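Local coordinates for plasmid pRiA4b Orf3-like domain-containing protein (PDB 2I1S) that is of unknown function but belongs to the plasmid pRiA4b ORF-3-like family and folds around one mixed beta sheet, at residues 54-59 / 65-70; 92-95 / 100-103; 102-105 / 109-112; 39-44 / 113-118. All blocks are in the same frame, centred on the assembly; numbering follows the deposited sequence.

Contact 1: 54-59 / 65-70; sequences EFEMVN and LDKIGA
E54 lays its carboxylate against the aliphatic end of K67. OE2 of E54 comes 3.2 Å from CD of K67, with the side chains aslant. CG of E54 sits between its own backbone N and carbonyl carbon (chi1 77°). The extended chain beyond it carries the carboxylate to the lysine methylenes. K67 bends at its last torsion, and its NZ stays 4.5 Å from OE2 of E54. That is a nearby opposite charge, not a salt bridge. With an alanine at E54, K67 would probably lose a wall along CD and CE and one nearby negative charge, and could turn more freely.

F55 pairs with I68 through two straight backbone bonds. N of F55 meets O of I68 at 2.8 Å, in the carbonyl plane, and N of I68 returns the bond to O of F55. The same I68 O lies at the edge of the F55 ring, 3.5 Å from CD2. E56 falls on the other face, beside K67 and pointing the same way. M57 and D66 form the second bonded pair. D66 N to M57 O is short at 2.7 Å but bent, at 149°. V58 touches L65 through CG2 and CD1, 4.4 Å apart. At N59 a water joins ND2 to OD1 of D66. The other oxygen of D66, OD2, is hydrogen-bonded to the hydroxyl of Y93, and OD1 of N59 accepts from K61 N. The alternation of hydrogen-bonded and non-hydrogen-bonded pairs is that of antiparallel strands, and the short link between 53-58 and 65-69 makes them a beta hairpin, near one edge of the sheet.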
loop_
_atom_site.group_PDB
_atom_site.type_symbol
_atom_site.label_atom_id
_atom_site.label_comp_id
_atom_site.label_asym_id
_atom_site.label_seq_id
_atom_site.Cartn_x
_atom_site.Cartn_y
_atom_site.Cartn_z
ATOM N N GLU A 54 -8.307 6.865 -0.289
ATOM C CA GLU A 54 -8.019 8.035 0.539
ATOM C C GLU A 54 -7.053 7.683 1.652
ATOM O O GLU A 54 -6.911 6.513 1.981
ATOM C CB GLU A 54 -9.287 8.718 1.070
ATOM C CG GLU A 54 -9.967 8.044 2.222
ATOM C CD GLU A 54 -11.010 8.963 2.858
ATOM O OE1 GLU A 54 -11.181 10.099 2.348
ATOM O OE2 GLU A 54 -11.658 8.547 3.860
ATOM N N PHE A 55 -6.350 8.697 2.144
ATOM C CA PHE A 55 -5.499 8.611 3.306
ATOM C C PHE A 55 -6.234 9.276 4.489
ATOM O O PHE A 55 -6.994 10.242 4.300
ATOM C CB PHE A 55 -4.172 9.342 3.086
ATOM C CG PHE A 55 -3.388 8.879 1.877
ATOM C CD1 PHE A 55 -2.365 7.939 2.014
ATOM C CD2 PHE A 55 -3.659 9.403 0.596
ATOM C CE1 PHE A 55 -1.637 7.505 0.897
ATOM C CE2 PHE A 55 -2.937 8.982 -0.520
ATOM C CZ PHE A 55 -1.909 8.010 -0.360
ATOM N N GLU A 56 -6.035 8.715 5.677
ATOM C CA GLU A 56 -6.385 9.345 6.944
ATOM C C GLU A 56 -5.084 9.515 7.737
ATOM O O GLU A 56 -4.374 8.547 7.984
ATOM C CB GLU A 56 -7.297 8.446 7.771
ATOM C CG GLU A 56 -8.760 8.432 7.395
ATOM C CD GLU A 56 -9.588 7.549 8.335
ATOM O OE1 GLU A 56 -9.039 7.046 9.370
ATOM O OE2 GLU A 56 -10.796 7.363 8.031
ATOM N N MET A 57 -4.782 10.735 8.152
ATOM C CA MET A 57 -3.565 10.990 8.948
ATOM C C MET A 57 -3.808 12.162 9.906
ATOM O O MET A 57 -4.511 13.120 9.552
ATOM C CB MET A 57 -2.383 11.253 7.994
ATOM C CG MET A 57 -1.035 11.415 8.639
ATOM S SD MET A 57 0.340 11.086 7.520
ATOM C CE MET A 57 1.499 10.668 8.780
ATOM N N VAL A 58 -3.264 12.068 11.123
ATOM C CA VAL A 58 -3.137 13.232 12.017
ATOM C C VAL A 58 -2.256 14.342 11.393
ATOM O O VAL A 58 -1.129 14.081 10.928
ATOM C CB VAL A 58 -2.550 12.833 13.414
ATOM C CG1 VAL A 58 -2.090 14.051 14.185
ATOM C CG2 VAL A 58 -3.562 12.040 14.218
ATOM N N ASN A 59 -2.769 15.572 11.391
ATOM C CA ASN A 59 -2.010 16.718 10.926
ATOM C C ASN A 59 -1.159 17.287 12.087
ATOM O O ASN A 59 -1.697 17.713 13.096
ATOM C CB ASN A 59 -2.988 17.737 10.337
ATOM C CG ASN A 59 -2.321 19.029 9.856
ATOM O OD1 ASN A 59 -1.109 19.233 9.977
ATOM N ND2 ASN A 59 -3.142 19.924 9.315
ATOM N N LEU A 65 -7.287 14.797 12.844
ATOM C CA LEU A 65 -7.216 13.775 11.791
ATOM C C LEU A 65 -7.698 14.360 10.457
ATOM O O LEU A 65 -8.859 14.717 10.319
ATOM C CB LEU A 65 -8.082 12.558 12.194
ATOM C CG LEU A 65 -8.027 11.246 11.365
ATOM C CD1 LEU A 65 -6.730 10.437 11.588
ATOM C CD2 LEU A 65 -9.244 10.343 11.623
ATOM N N ASP A 66 -6.794 14.487 9.491
ATOM C CA ASP A 66 -7.137 14.960 8.138
ATOM C C ASP A 66 -7.430 13.807 7.188
ATOM O O ASP A 66 -6.751 12.790 7.231
ATOM C CB ASP A 66 -5.987 15.791 7.530
ATOM C CG ASP A 66 -5.831 17.160 8.182
ATOM O OD1 ASP A 66 -6.740 17.600 8.936
ATOM O OD2 ASP A 66 -4.798 17.817 7.908
ATOM N N LYS A 67 -8.430 13.977 6.328
ATOM C CA LYS A 67 -8.674 13.069 5.223
ATOM C C LYS A 67 -8.024 13.648 3.964
ATOM O O LYS A 67 -8.273 14.811 3.608
ATOM C CB LYS A 67 -10.168 12.886 4.980
ATOM C CG LYS A 67 -10.893 11.927 5.918
ATOM C CD LYS A 67 -12.188 11.420 5.237
ATOM C CE LYS A 67 -12.905 10.285 6.008
ATOM N NZ LYS A 67 -13.535 10.748 7.287
ATOM N N ILE A 68 -7.209 12.843 3.280
ATOM C CA ILE A 68 -6.488 13.320 2.097
ATOM C C ILE A 68 -6.808 12.426 0.892
ATOM O O ILE A 68 -6.682 11.212 0.976
ATOM C CB ILE A 68 -4.946 13.375 2.356
ATOM C CG1 ILE A 68 -4.623 14.171 3.618
ATOM C CG2 ILE A 68 -4.191 13.899 1.150
ATOM C CD1 ILE A 68 -3.339 13.694 4.293
ATOM N N GLY A 69 -7.241 13.017 -0.217
ATOM C CA GLY A 69 -7.636 12.229 -1.372
ATOM C C GLY A 69 -7.829 13.081 -2.598
ATOM O O GLY A 69 -7.447 14.253 -2.623
ATOM N N ALA A 70 -8.413 12.484 -3.631
ATOM C CA ALA A 70 -8.541 13.158 -4.919
ATOM C C ALA A 70 -9.305 14.475 -4.843
ATOM O O ALA A 70 -10.282 14.608 -4.113
ATOM C CB ALA A 70 -9.156 12.230 -5.962
HETATM O O HOH W 1 -6.113 19.893 10.348
#

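Contact 2: 92-95 / 100-103; sequences DYFT and EALY
F94 meets A101 through apolar contact. CZ of the F94 ring lies 3.8 Å from CB of A101, and the methyl comes up to it at an oblique angle. The first torsion of F94 puts CG beside the backbone N (chi1 -72°), which turns the ring so that its far end, CZ, reaches the strand. CE2 of F94 also comes 4.3 Å from C of E100, again obliquely. The CB of A101 points toward the segment 92-95. The same ring touches M57 on one neighbouring strand and V115 and L117 on the other, and also F34 of the helix 34-44. A101 in turn packs against M57.

Polar groups work around this contact and not across it. No hydrogen bond joins 92-95 to 100-103. E100 directs its CB away from F94, and its OE2 makes a salt bridge with NE of R116. The carbonyl O of Y93 accepts from ND2 of N98, which ties the short helix 90-93 to the turn before the strand. Backbone bonds hold A101 to V115 and L102 to E56, so the strand is fixed on both sides.

The buried area is small, 94 Å² in all. Ring and methyl attract each other by dispersion and by exclusion of water, forces with little directional demand. The exact turn of the F94 ring is probably set by the apolar neighbours M57, V115, L117 and F34, since no polar bond joins the two segments.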
loop_
_atom_site.group_PDB
_atom_site.type_symbol
_atom_site.label_atom_id
_atom_site.label_comp_id
_atom_site.label_asym_id
_atom_site.label_seq_id
_atom_site.Cartn_x
_atom_site.Cartn_y
_atom_site.Cartn_z
ATOM N N ASP A 92 4.938 17.601 5.116
ATOM C CA ASP A 92 4.079 18.401 5.980
ATOM C C ASP A 92 3.380 17.567 7.060
ATOM O O ASP A 92 2.876 18.127 8.043
ATOM C CB ASP A 92 3.047 19.132 5.132
ATOM C CG ASP A 92 3.652 20.318 4.374
ATOM O OD1 ASP A 92 4.559 20.997 4.926
ATOM O OD2 ASP A 92 3.217 20.560 3.219
ATOM N N TYR A 93 3.368 16.241 6.880
ATOM C CA TYR A 93 2.647 15.321 7.769
ATOM C C TYR A 93 3.508 14.314 8.534
ATOM O O TYR A 93 3.372 14.178 9.755
ATOM C CB TYR A 93 1.586 14.554 6.993
ATOM C CG TYR A 93 0.335 15.346 6.711
ATOM C CD1 TYR A 93 -0.727 15.324 7.594
ATOM C CD2 TYR A 93 0.211 16.087 5.542
ATOM C CE1 TYR A 93 -1.876 16.037 7.342
ATOM C CE2 TYR A 93 -0.934 16.812 5.276
ATOM C CZ TYR A 93 -1.980 16.792 6.183
ATOM O OH TYR A 93 -3.134 17.507 5.929
ATOM N N PHE A 94 4.358 13.586 7.814
ATOM C CA PHE A 94 5.210 12.570 8.425
ATOM C C PHE A 94 6.402 13.200 9.135
ATOM O O PHE A 94 7.169 13.973 8.554
ATOM C CB PHE A 94 5.721 11.556 7.388
ATOM C CG PHE A 94 4.666 10.599 6.872
ATOM C CD1 PHE A 94 3.943 10.898 5.716
ATOM C CD2 PHE A 94 4.446 9.368 7.508
ATOM C CE1 PHE A 94 2.970 10.018 5.224
ATOM C CE2 PHE A 94 3.497 8.479 7.030
ATOM C CZ PHE A 94 2.750 8.803 5.872
ATOM N N THR A 95 6.541 12.867 10.409
ATOM C CA THR A 95 7.740 13.173 11.160
ATOM C C THR A 95 8.016 11.932 12.005
ATOM O O THR A 95 7.268 10.942 11.931
ATOM C CB THR A 95 7.558 14.424 12.068
ATOM O OG1 THR A 95 7.081 14.033 13.363
ATOM C CG2 THR A 95 6.582 15.439 11.429
ATOM N N GLU A 100 2.673 7.515 11.227
ATOM C CA GLU A 100 1.704 6.601 10.625
ATOM C C GLU A 100 0.508 7.255 9.886
ATOM O O GLU A 100 -0.017 8.274 10.323
ATOM C CB GLU A 100 1.224 5.598 11.681
ATOM C CG GLU A 100 0.861 4.223 11.101
ATOM C CD GLU A 100 0.799 3.152 12.172
ATOM O OE1 GLU A 100 -0.006 3.321 13.118
ATOM O OE2 GLU A 100 1.548 2.141 12.068
ATOM N N ALA A 101 0.110 6.655 8.760
ATOM C CA ALA A 101 -1.100 7.023 8.007
ATOM C C ALA A 101 -1.908 5.771 7.771
ATOM O O ALA A 101 -1.370 4.667 7.784
ATOM C CB ALA A 101 -0.730 7.601 6.654
ATOM N N LEU A 102 -3.204 5.939 7.557
ATOM C CA LEU A 102 -4.024 4.866 7.003
ATOM C C LEU A 102 -4.468 5.166 5.551
ATOM O O LEU A 102 -5.052 6.214 5.270
ATOM C CB LEU A 102 -5.222 4.588 7.896
ATOM C CG LEU A 102 -6.086 3.402 7.427
ATOM C CD1 LEU A 102 -5.396 2.030 7.613
ATOM C CD2 LEU A 102 -7.456 3.477 8.151
ATOM N N TYR A 103 -4.203 4.230 4.658
ATOM C CA TYR A 103 -4.612 4.312 3.250
ATOM C C TYR A 103 -5.703 3.292 2.981
ATOM O O TYR A 103 -5.496 2.106 3.186
ATOM C CB TYR A 103 -3.404 4.005 2.359
ATOM C CG TYR A 103 -3.628 3.900 0.866
ATOM C CD1 TYR A 103 -3.703 5.035 0.063
ATOM C CD2 TYR A 103 -3.688 2.664 0.237
ATOM C CE1 TYR A 103 -3.862 4.943 -1.334
ATOM C CE2 TYR A 103 -3.842 2.557 -1.166
ATOM C CZ TYR A 103 -3.921 3.696 -1.950
ATOM O OH TYR A 103 -4.026 3.591 -3.353
#

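Contact 3: 102-105 / 109-112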
loop_
_atom_site.group_PDB
_atom_site.type_symbol
_atom_site.label_atom_id
_atom_site.label_comp_id
_atom_site.label_asym_id
_atom_site.label_seq_id
_atom_site.Cartn_x
_atom_site.Cartn_y
_atom_site.Cartn_z
ATOM N N LEU A 102 -3.204 5.939 7.557
ATOM C CA LEU A 102 -4.024 4.866 7.003
ATOM C C LEU A 102 -4.468 5.166 5.551
ATOM O O LEU A 102 -5.052 6.214 5.270
ATOM C CB LEU A 102 -5.222 4.588 7.896
ATOM C CG LEU A 102 -6.086 3.402 7.427
ATOM C CD1 LEU A 102 -5.396 2.030 7.613
ATOM C CD2 LEU A 102 -7.456 3.477 8.151
ATOM N N TYR A 103 -4.203 4.230 4.658
ATOM C CA TYR A 103 -4.612 4.312 3.250
ATOM C C TYR A 103 -5.703 3.292 2.981
ATOM O O TYR A 103 -5.496 2.106 3.186
ATOM C CB TYR A 103 -3.404 4.005 2.359
ATOM C CG TYR A 103 -3.628 3.900 0.866
ATOM C CD1 TYR A 103 -3.703 5.035 0.063
ATOM C CD2 TYR A 103 -3.688 2.664 0.237
ATOM C CE1 TYR A 103 -3.862 4.943 -1.334
ATOM C CE2 TYR A 103 -3.842 2.557 -1.166
ATOM C CZ TYR A 103 -3.921 3.696 -1.950
ATOM O OH TYR A 103 -4.026 3.591 -3.353
ATOM N N THR A 104 -6.847 3.759 2.511
ATOM C CA THR A 104 -7.922 2.895 2.052
ATOM C C THR A 104 -8.028 2.966 0.509
ATOM O O THR A 104 -8.007 4.043 -0.095
ATOM C CB THR A 104 -9.274 3.283 2.741
ATOM O OG1 THR A 104 -9.106 3.255 4.168
ATOM C CG2 THR A 104 -10.431 2.327 2.342
ATOM N N TYR A 105 -8.110 1.798 -0.119
ATOM C CA TYR A 105 -8.270 1.673 -1.545
ATOM C C TYR A 105 -9.405 0.666 -1.789
ATOM O O TYR A 105 -9.405 -0.432 -1.204
ATOM C CB TYR A 105 -6.953 1.203 -2.180
ATOM C CG TYR A 105 -7.096 0.776 -3.630
ATOM C CD1 TYR A 105 -7.496 1.711 -4.617
ATOM C CD2 TYR A 105 -6.885 -0.560 -4.018
ATOM C CE1 TYR A 105 -7.655 1.340 -5.968
ATOM C CE2 TYR A 105 -7.028 -0.947 -5.359
ATOM C CZ TYR A 105 -7.439 0.022 -6.339
ATOM O OH TYR A 105 -7.597 -0.311 -7.692
ATOM N N ASP A 109 -14.398 -3.470 -1.421
ATOM C CA ASP A 109 -13.565 -4.462 -0.743
ATOM C C ASP A 109 -12.880 -3.907 0.519
ATOM O O ASP A 109 -12.566 -4.681 1.432
ATOM C CB ASP A 109 -12.501 -5.043 -1.699
ATOM C CG ASP A 109 -13.054 -6.120 -2.646
ATOM O OD1 ASP A 109 -14.287 -6.259 -2.819
ATOM O OD2 ASP A 109 -12.228 -6.852 -3.228
ATOM N N ASN A 110 -12.640 -2.596 0.561
ATOM C CA ASN A 110 -12.141 -1.887 1.754
ATOM C C ASN A 110 -10.724 -2.372 2.137
ATOM O O ASN A 110 -10.462 -2.857 3.242
ATOM C CB ASN A 110 -13.185 -1.940 2.905
ATOM C CG ASN A 110 -12.818 -1.028 4.128
ATOM O OD1 ASN A 110 -12.255 0.065 3.977
ATOM N ND2 ASN A 110 -13.149 -1.504 5.346
ATOM N N TRP A 111 -9.815 -2.301 1.175
ATOM C CA TRP A 111 -8.416 -2.612 1.456
ATOM C C TRP A 111 -7.810 -1.476 2.223
ATOM O O TRP A 111 -7.962 -0.305 1.838
ATOM C CB TRP A 111 -7.607 -2.811 0.156
ATOM C CG TRP A 111 -8.154 -3.892 -0.776
ATOM C CD1 TRP A 111 -8.583 -3.711 -2.052
ATOM C CD2 TRP A 111 -8.289 -5.302 -0.496
ATOM N NE1 TRP A 111 -9.008 -4.907 -2.583
ATOM C CE2 TRP A 111 -8.827 -5.903 -1.660
ATOM C CE3 TRP A 111 -8.018 -6.110 0.628
ATOM C CZ2 TRP A 111 -9.100 -7.292 -1.746
ATOM C CZ3 TRP A 111 -8.293 -7.482 0.561
ATOM C CH2 TRP A 111 -8.819 -8.069 -0.636
ATOM N N GLN A 112 -7.067 -1.826 3.267
ATOM C CA GLN A 112 -6.387 -0.826 4.095
ATOM C C GLN A 112 -4.937 -1.132 4.214
ATOM O O GLN A 112 -4.541 -2.243 4.589
ATOM C CB GLN A 112 -7.026 -0.749 5.467
ATOM C CG GLN A 112 -8.461 -0.188 5.433
ATOM C CD GLN A 112 -9.119 -0.253 6.772
ATOM O OE1 GLN A 112 -9.052 -1.263 7.456
ATOM N NE2 GLN A 112 -9.762 0.826 7.165
HETATM O O HOH W 2 -11.061 3.332 5.972
#
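Y105 and W111 are joined by two backbone bonds of unequal quality. N of Y105 meets O of W111 at 2.9 Å, nearly straight at 165°. The return bond, from N of W111 to O of Y105, is weak at 3.1 Å. CB of W111 also packs on that carbonyl, 3.3 Å from O of Y105. On the other face T104 and Q112 lie side by side, pointing the same way. A water bridges them, 2.7 Å from OG1 of T104 and 3.1 Å from NE2 of Q112. OG1 of T104 faces it because the hydroxyl stands beside the backbone N (chi1 -55°). CG2 of T104 touches OD1 of N110 at 3.3 Å. CD2 of L102 touches NE2 of Q112 at 3.6 Å.

These pairs form the end of the antiparallel beta hairpin 100-105/111-122, next to its turn. Replacing T104 by alanine would probably cost the water its T104 partner and take away the methyl that touches OD1 of N110.

CB of D109 sits 3.5 Å above one face of the W111 ring, toward the rim. OD2 of D109 is anchored by G145 N. Further out, W47 meets the rings of both Y105 and W111, and the hydroxyl of Y105 is hydrogen-bonded to E142 and Y50.

Contact 4: 39-44 / 113-118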
loop_
_atom_site.group_PDB
_atom_site.type_symbol
_atom_site.label_atom_id
_atom_site.label_comp_id
_atom_site.label_asym_id
_atom_site.label_seq_id
_atom_site.Cartn_x
_atom_site.Cartn_y
_atom_site.Cartn_z
ATOM N N LYS A 39 0.340 6.368 -5.825
ATOM C CA LYS A 39 0.896 5.630 -6.975
ATOM C C LYS A 39 1.976 4.606 -6.618
ATOM O O LYS A 39 2.147 3.628 -7.334
ATOM C CB LYS A 39 1.407 6.580 -8.046
ATOM C CG LYS A 39 0.318 7.380 -8.681
ATOM C CD LYS A 39 0.903 8.402 -9.608
ATOM C CE LYS A 39 -0.201 9.212 -10.267
ATOM N NZ LYS A 39 0.351 10.479 -10.895
ATOM N N ALA A 40 2.714 4.840 -5.539
ATOM C CA ALA A 40 3.801 3.937 -5.136
ATOM C C ALA A 40 3.195 2.700 -4.448
ATOM O O ALA A 40 3.575 1.553 -4.717
ATOM C CB ALA A 40 4.816 4.671 -4.229
ATOM N N ILE A 41 2.232 2.954 -3.570
ATOM C CA ILE A 41 1.327 1.915 -3.067
ATOM C C ILE A 41 0.695 1.036 -4.171
ATOM O O ILE A 41 0.756 -0.210 -4.090
ATOM C CB ILE A 41 0.230 2.499 -2.074
ATOM C CG1 ILE A 41 0.894 3.226 -0.897
ATOM C CG2 ILE A 41 -0.673 1.349 -1.534
ATOM C CD1 ILE A 41 -0.135 4.003 0.010
ATOM N N GLN A 42 0.099 1.659 -5.192
ATOM C CA GLN A 42 -0.499 0.870 -6.275
ATOM C C GLN A 42 0.532 -0.051 -6.925
ATOM O O GLN A 42 0.210 -1.191 -7.308
ATOM C CB GLN A 42 -1.139 1.771 -7.370
ATOM C CG GLN A 42 -2.395 2.521 -6.973
ATOM C CD GLN A 42 -3.544 1.611 -6.636
ATOM O OE1 GLN A 42 -4.039 0.903 -7.481
ATOM N NE2 GLN A 42 -4.005 1.661 -5.392
ATOM N N ALA A 43 1.753 0.468 -7.062
ATOM C CA ALA A 43 2.876 -0.202 -7.706
ATOM C C ALA A 43 3.362 -1.404 -6.921
ATOM O O ALA A 43 3.466 -2.491 -7.489
ATOM C CB ALA A 43 4.017 0.775 -7.942
ATOM N N VAL A 44 3.590 -1.227 -5.616
ATOM C CA VAL A 44 4.124 -2.311 -4.754
ATOM C C VAL A 44 3.136 -3.428 -4.514
ATOM O O VAL A 44 3.552 -4.591 -4.325
ATOM C CB VAL A 44 4.778 -1.838 -3.383
ATOM C CG1 VAL A 44 5.924 -0.963 -3.638
ATOM C CG2 VAL A 44 3.755 -1.170 -2.444
ATOM N N VAL A 113 -4.130 -0.140 3.893
ATOM C CA VAL A 113 -2.702 -0.265 4.006
ATOM C C VAL A 113 -2.231 0.667 5.125
ATOM O O VAL A 113 -2.551 1.848 5.091
ATOM C CB VAL A 113 -2.015 0.098 2.689
ATOM C CG1 VAL A 113 -0.462 0.005 2.850
ATOM C CG2 VAL A 113 -2.554 -0.769 1.534
ATOM N N LYS A 114 -1.519 0.124 6.120
ATOM C CA LYS A 114 -0.849 0.941 7.143
ATOM C C LYS A 114 0.433 1.476 6.559
ATOM O O LYS A 114 1.217 0.741 5.924
ATOM C CB LYS A 114 -0.500 0.140 8.394
ATOM C CG LYS A 114 -1.621 -0.255 9.304
ATOM C CD LYS A 114 -1.017 -1.145 10.444
ATOM C CE LYS A 114 -1.800 -1.086 11.793
ATOM N NZ LYS A 114 -2.844 -2.157 11.883
ATOM N N VAL A 115 0.655 2.759 6.741
ATOM C CA VAL A 115 1.890 3.379 6.220
ATOM C C VAL A 115 2.629 3.885 7.452
ATOM O O VAL A 115 2.097 4.675 8.235
ATOM C CB VAL A 115 1.618 4.533 5.199
ATOM C CG1 VAL A 115 2.923 5.070 4.644
ATOM C CG2 VAL A 115 0.667 4.081 4.062
ATOM N N ARG A 116 3.822 3.366 7.665
ATOM C CA ARG A 116 4.617 3.756 8.804
ATOM C C ARG A 116 5.977 4.263 8.319
ATOM O O ARG A 116 6.679 3.559 7.617
ATOM C CB ARG A 116 4.747 2.567 9.764
ATOM C CG ARG A 116 5.896 2.676 10.753
ATOM C CD ARG A 116 5.454 3.308 12.071
ATOM N NE ARG A 116 4.469 2.475 12.767
ATOM C CZ ARG A 116 4.723 1.747 13.859
ATOM N NH1 ARG A 116 5.941 1.730 14.416
ATOM N NH2 ARG A 116 3.739 1.035 14.398
ATOM N N LEU A 117 6.298 5.508 8.656
ATOM C CA LEU A 117 7.670 6.042 8.549
ATOM C C LEU A 117 8.624 5.388 9.560
ATOM O O LEU A 117 8.420 5.487 10.769
ATOM C CB LEU A 117 7.666 7.566 8.758
ATOM C CG LEU A 117 8.960 8.364 8.561
ATOM C CD1 LEU A 117 9.414 8.413 7.089
ATOM C CD2 LEU A 117 8.782 9.765 9.133
ATOM N N GLU A 118 9.661 4.708 9.070
ATOM C CA GLU A 118 10.660 4.140 9.977
ATOM C C GLU A 118 11.909 5.004 10.089
ATOM O O GLU A 118 12.458 5.144 11.179
ATOM C CB GLU A 118 11.035 2.714 9.579
ATOM C CG GLU A 118 9.937 1.686 9.866
ATOM C CD GLU A 118 10.258 0.289 9.330
ATOM O OE1 GLU A 118 10.976 0.177 8.299
ATOM O OE2 GLU A 118 9.782 -0.699 9.942
#
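I41 meets V113 and V115 where the helix 34-44 packs on a face of the mixed beta sheet. It is the one residue of the segment 39-44 to touch the segment 113-118. Its CB points at the strand. The two branches of I41 divide the work. CG2 meets CG2 of V113 at 4.2 Å, and the two side chains slide past each other in opposite directions. CD1 meets CG2 of V115 at 4.1 Å, coming at it from a slant.

The torsions explain this split. CG1 of I41 stands beside the backbone N (chi1 -57°). CD1 is anti to CA (chi2 172°) and reaches V115, while CG2 faces V113, so the one residue spans two strand positions. V113 and V115 offer the same branch because both have CG1 anti to the backbone N and CG2 beside it. They lie two residues apart and share one face of the strand, and K114 between them turns the other way.

All three residues are buried, and the contact between them is purely apolar. I41 also packs on Y103 of the adjacent strand 100-105 and F55 of the strand beyond it. V44 continues the helix packing on L13 and I26. Q42 is fixed at both ends of its amide, by D49 N and by the hydroxyl of Y103. One turn of the helix is closed by the bond from N of V44 to O of A40, at 2.9 Å.

How the contacts relate
Contact 1 closes before contact 2 opens, and contact 3 begins on the strand where contact 2 ends. All three lie inside the long loop closed by contact 4. Every contact reaches the same mixed sheet. Contacts 1 and 3 are beta hairpins, about 12 Å apart between centres, and are joined because strands 53-58 and 100-105 are neighbours. Contact 2 lies about 8 Å from contact 1 and shares L102 and Y103 with contact 3. Contact 4 brings the helix 34-44 over strand 111-122, about 11 Å from contacts 2 and 3. Sheet pairing and helix packing thus meet on the face of the sheet that the helix covers, where F55, Y103, V113 and V115 gather round I41.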